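Local coordinates for protein SmhA (Serratia marcescens, PDB 7A27) that is the A component of Smh, a tripartite alpha-pore-forming toxin, and probably joins its partner proteins in building a membrane pore, at residues A[66-70]-A[71-75]; A[25-28]-A[29-33]. One frame throughout, in Å; residues are numbered along the deposited sequence.

In the fold
Contacts 1 and 2 lie on helices 48-96 and 14-37, which follow each other in the chain and pack together in the long helical bundle of this toxin subunit. Their centres are about 10 Å apart, and they touch directly. The Phe68 ring of contact 1 rests on contact 2: its CD2 is 3.5 Å from Ser32 OG, and its CE2 is 3.7 Å from Gln29 N. Lys69 CE packs 3.2 Å from Asn33 OD1. Asn359 binds calcium in a structure of this protein, though no ion is bound to this chain here. The nearest side-chain atoms of Asn359 and Ser30 are about 3 Å apart, and those of Asn359 and Val73 about 8 Å.

Contact 1: residues A[66-70]-A[71-75]; sequences QVFKQ and NTVAE
Phe68 has CG anti to its backbone N (chi1 -176°), and the ring runs out where Thr72 and Val73, one turn further on, can meet it. Thr72 has its methyl CG2 anti to its own N and OG1 beside that N (chi1 -38°). The methyl therefore goes to the ring and the hydroxyl to the backbone. Phe68 CD1 lies 3.8 Å from Thr72 CB, and Thr72 CG2 touches both CD1 and CE1. Val73 CG2 comes obliquely to the same side of the ring plane, nearest Phe68 CE2 at 4.0 Å. Both residues cross the phenylalanine side chain at about a right angle. Thr72 OG1 sits 3.4 Å from Phe68 CA.

The backbone makes a wider turn here. Val67 O accepts two bonds, one from Asn71 N at 2.8 Å and one from Thr72 N at 3.2 Å. The two donors reach it from opposite faces of its carbonyl plane. The first is the usual i to i+4 bond, and the second spans five residues. Val73 N also spans five residues, to Phe68 O at 3.0 Å. These i to i+5 bonds mark a pi-type turn, a local widening of an otherwise alpha-helical rod. Asn71 CG lies beside its own backbone N, which leaves the amide near the Gln70 carbonyl.

The widened turn belongs to helix 48-96 and is partly buried. Helix 14-37 covers one side, where Phe68 also packs on Asn28 and Lys69 on Leu36. Helix 104-155 flanks it through Lys136, which touches Val67, and Leu133, which touches Thr72.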
# COMPACT_ATOMS: atom_id res chain seq x y z
N GLN A 66 10.20 7.79 5.52
CA GLN A 66 9.58 9.01 6.13
C GLN A 66 8.73 9.72 5.07
O GLN A 66 7.59 10.05 5.39
CB GLN A 66 10.66 9.92 6.70
CG GLN A 66 10.17 11.30 7.14
CD GLN A 66 11.32 12.15 7.64
OE1 GLN A 66 12.20 11.69 8.37
NE2 GLN A 66 11.31 13.42 7.27
N VAL A 67 9.25 9.92 3.85
CA VAL A 67 8.50 10.63 2.78
C VAL A 67 7.19 9.88 2.50
O VAL A 67 6.11 10.52 2.50
CB VAL A 67 9.33 10.83 1.51
CG1 VAL A 67 8.47 11.32 0.36
CG2 VAL A 67 10.46 11.83 1.74
N PHE A 68 7.25 8.58 2.26
CA PHE A 68 6.04 7.76 2.03
C PHE A 68 5.07 7.93 3.20
O PHE A 68 3.89 8.26 2.97
CB PHE A 68 6.36 6.28 1.86
CG PHE A 68 5.13 5.46 1.53
CD1 PHE A 68 4.65 5.41 0.24
CD2 PHE A 68 4.43 4.80 2.51
CE1 PHE A 68 3.51 4.70 -0.07
CE2 PHE A 68 3.30 4.05 2.19
CZ PHE A 68 2.83 4.01 0.91
N LYS A 69 5.55 7.74 4.43
CA LYS A 69 4.73 7.71 5.66
C LYS A 69 4.00 9.05 5.88
O LYS A 69 2.79 9.00 6.14
CB LYS A 69 5.62 7.38 6.86
CG LYS A 69 4.89 6.91 8.11
CD LYS A 69 5.73 6.97 9.37
CE LYS A 69 4.86 6.83 10.59
NZ LYS A 69 5.48 7.44 11.79
N GLN A 70 4.71 10.19 5.76
CA GLN A 70 4.21 11.55 6.11
C GLN A 70 3.57 12.27 4.91
O GLN A 70 2.54 12.94 5.15
CB GLN A 70 5.32 12.40 6.73
CG GLN A 70 5.74 11.85 8.10
CD GLN A 70 6.87 12.59 8.77
OE1 GLN A 70 7.22 13.71 8.41
NE2 GLN A 70 7.46 11.98 9.79
N ASN A 71 4.13 12.17 3.70
CA ASN A 71 3.63 12.90 2.50
C ASN A 71 2.72 12.04 1.61
O ASN A 71 1.55 12.42 1.41
CB ASN A 71 4.78 13.49 1.68
CG ASN A 71 5.60 14.49 2.48
OD1 ASN A 71 5.48 14.56 3.70
ND2 ASN A 71 6.41 15.29 1.80
N THR A 72 3.24 10.93 1.07
CA THR A 72 2.51 10.07 0.09
C THR A 72 1.21 9.51 0.69
O THR A 72 0.21 9.42 -0.05
CB THR A 72 3.40 8.94 -0.42
OG1 THR A 72 4.74 9.40 -0.59
CG2 THR A 72 2.89 8.39 -1.73
N VAL A 73 1.20 9.09 1.95
CA VAL A 73 -0.05 8.56 2.57
C VAL A 73 -1.12 9.67 2.56
O VAL A 73 -2.27 9.37 2.24
CB VAL A 73 0.18 8.01 3.99
CG1 VAL A 73 -1.14 7.75 4.72
CG2 VAL A 73 1.03 6.75 3.97
N ALA A 74 -0.73 10.91 2.89
CA ALA A 74 -1.63 12.09 2.93
C ALA A 74 -2.16 12.35 1.52
O ALA A 74 -3.38 12.57 1.38
CB ALA A 74 -0.92 13.29 3.51
N GLU A 75 -1.29 12.29 0.51
CA GLU A 75 -1.68 12.45 -0.92
C GLU A 75 -2.80 11.45 -1.24
O GLU A 75 -3.81 11.88 -1.82
CB GLU A 75 -0.49 12.25 -1.86
CG GLU A 75 0.64 13.27 -1.76
CD GLU A 75 0.50 14.53 -2.59
OE1 GLU A 75 0.65 15.63 -1.99
OE2 GLU A 75 0.32 14.42 -3.84

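Contact 2: residues A[25-28]-A[29-33]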
# COMPACT_ATOMS: atom_id res chain seq x y z
N ALA A 25 -0.65 -0.14 -0.29
CA ALA A 25 -0.29 1.12 0.41
C ALA A 25 -0.27 0.89 1.92
O ALA A 25 0.68 1.37 2.53
CB ALA A 25 -1.24 2.25 0.06
N LEU A 26 -1.26 0.21 2.49
CA LEU A 26 -1.31 -0.06 3.95
C LEU A 26 -0.10 -0.91 4.34
O LEU A 26 0.53 -0.60 5.34
CB LEU A 26 -2.60 -0.79 4.33
CG LEU A 26 -3.87 0.03 4.31
CD1 LEU A 26 -5.09 -0.86 4.43
CD2 LEU A 26 -3.87 1.07 5.41
N LEU A 27 0.16 -1.97 3.59
CA LEU A 27 1.32 -2.86 3.85
C LEU A 27 2.60 -2.02 3.73
O LEU A 27 3.45 -2.12 4.60
CB LEU A 27 1.29 -4.05 2.89
CG LEU A 27 2.40 -5.07 3.10
CD1 LEU A 27 2.42 -5.56 4.52
CD2 LEU A 27 2.25 -6.25 2.18
N ASN A 28 2.71 -1.16 2.72
CA ASN A 28 3.93 -0.36 2.47
C ASN A 28 4.10 0.65 3.62
O ASN A 28 5.23 1.07 3.89
CB ASN A 28 3.90 0.34 1.11
CG ASN A 28 5.28 0.61 0.56
OD1 ASN A 28 6.26 -0.03 0.95
ND2 ASN A 28 5.38 1.55 -0.38
N GLN A 29 3.00 1.01 4.27
CA GLN A 29 3.00 1.92 5.45
C GLN A 29 3.75 1.18 6.57
O GLN A 29 4.62 1.82 7.22
CB GLN A 29 1.54 2.27 5.78
CG GLN A 29 1.32 3.40 6.75
CD GLN A 29 -0.14 3.75 6.94
OE1 GLN A 29 -1.04 3.01 6.56
NE2 GLN A 29 -0.42 4.90 7.54
N SER A 30 3.46 -0.12 6.74
CA SER A 30 4.06 -1.00 7.78
C SER A 30 5.53 -1.27 7.45
O SER A 30 6.33 -1.27 8.37
CB SER A 30 3.28 -2.29 7.96
OG SER A 30 1.93 -2.06 8.35
N TYR A 31 5.87 -1.46 6.17
CA TYR A 31 7.27 -1.68 5.73
C TYR A 31 8.08 -0.39 5.91
O TYR A 31 9.27 -0.50 6.16
CB TYR A 31 7.36 -2.23 4.31
CG TYR A 31 6.89 -3.65 4.14
CD1 TYR A 31 7.14 -4.61 5.11
CD2 TYR A 31 6.30 -4.08 2.97
CE1 TYR A 31 6.72 -5.93 4.96
CE2 TYR A 31 5.88 -5.38 2.79
CZ TYR A 31 6.09 -6.30 3.79
OH TYR A 31 5.70 -7.58 3.62
N SER A 32 7.45 0.78 5.79
CA SER A 32 8.11 2.07 6.08
C SER A 32 8.41 2.14 7.58
O SER A 32 9.53 2.52 7.93
CB SER A 32 7.29 3.25 5.67
OG SER A 32 7.04 3.18 4.28
N ASN A 33 7.43 1.77 8.42
CA ASN A 33 7.60 1.80 9.89
C ASN A 33 8.71 0.83 10.30
O ASN A 33 9.43 1.13 11.26
CB ASN A 33 6.30 1.47 10.62
CG ASN A 33 5.34 2.64 10.67
OD1 ASN A 33 5.74 3.78 10.91
ND2 ASN A 33 4.06 2.33 10.47
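Leu27 and Tyr31 make the main apolar contact, one helical turn apart. The leucine methyl CD1 sits over one face of the tyrosine ring, 4.2 Å from the ring centroid and 26° off its normal, as a CH-pi contact. Leu27 CG comes closest to the ring, 3.5 Å from Tyr31 CE2. In Leu27, CG points away from the backbone N and lies beside the carbonyl carbon (chi1 -177°), while Tyr31 keeps its CG beside its own N (chi1 -70°). With these torsions the two side chains cross obliquely. On another side of the helix, Leu26 and Gln29 lie side by side and point the same way, with Leu26 CD2 3.6 Å from Gln29 OE1.

Among the polar contacts, Ser32 turns its hydroxyl back to the preceding turn. Its OG donates to Asn28 O at 2.8 Å. Ser32 N also donates to this oxygen, from the opposite face of the carbonyl plane, at 2.9 Å. The hydroxyl's proton is thus taken up within its own helix. The bond from Tyr31 N to Leu27 O, 3.0 Å, continues the i to i+4 pattern. The polar ends of Gln29 and Ser30 find partners near the end of helix 325-358. Gln29 NE2 donates to Tyr356 O. Gln29 OE1 and Ser30 OG each have a weak bond with ND2 of Asn359, the calcium-binding residue.

This turn of helix 14-37 is buried on several sides. Helix 272-299 packs on Asn28 through Phe287 and Tyr291. Helix 160-188 meets Leu27 through Gln181 and Ala184, and Tyr31 through Ile180. Helix 48-96 brings Leu76 against Ala25.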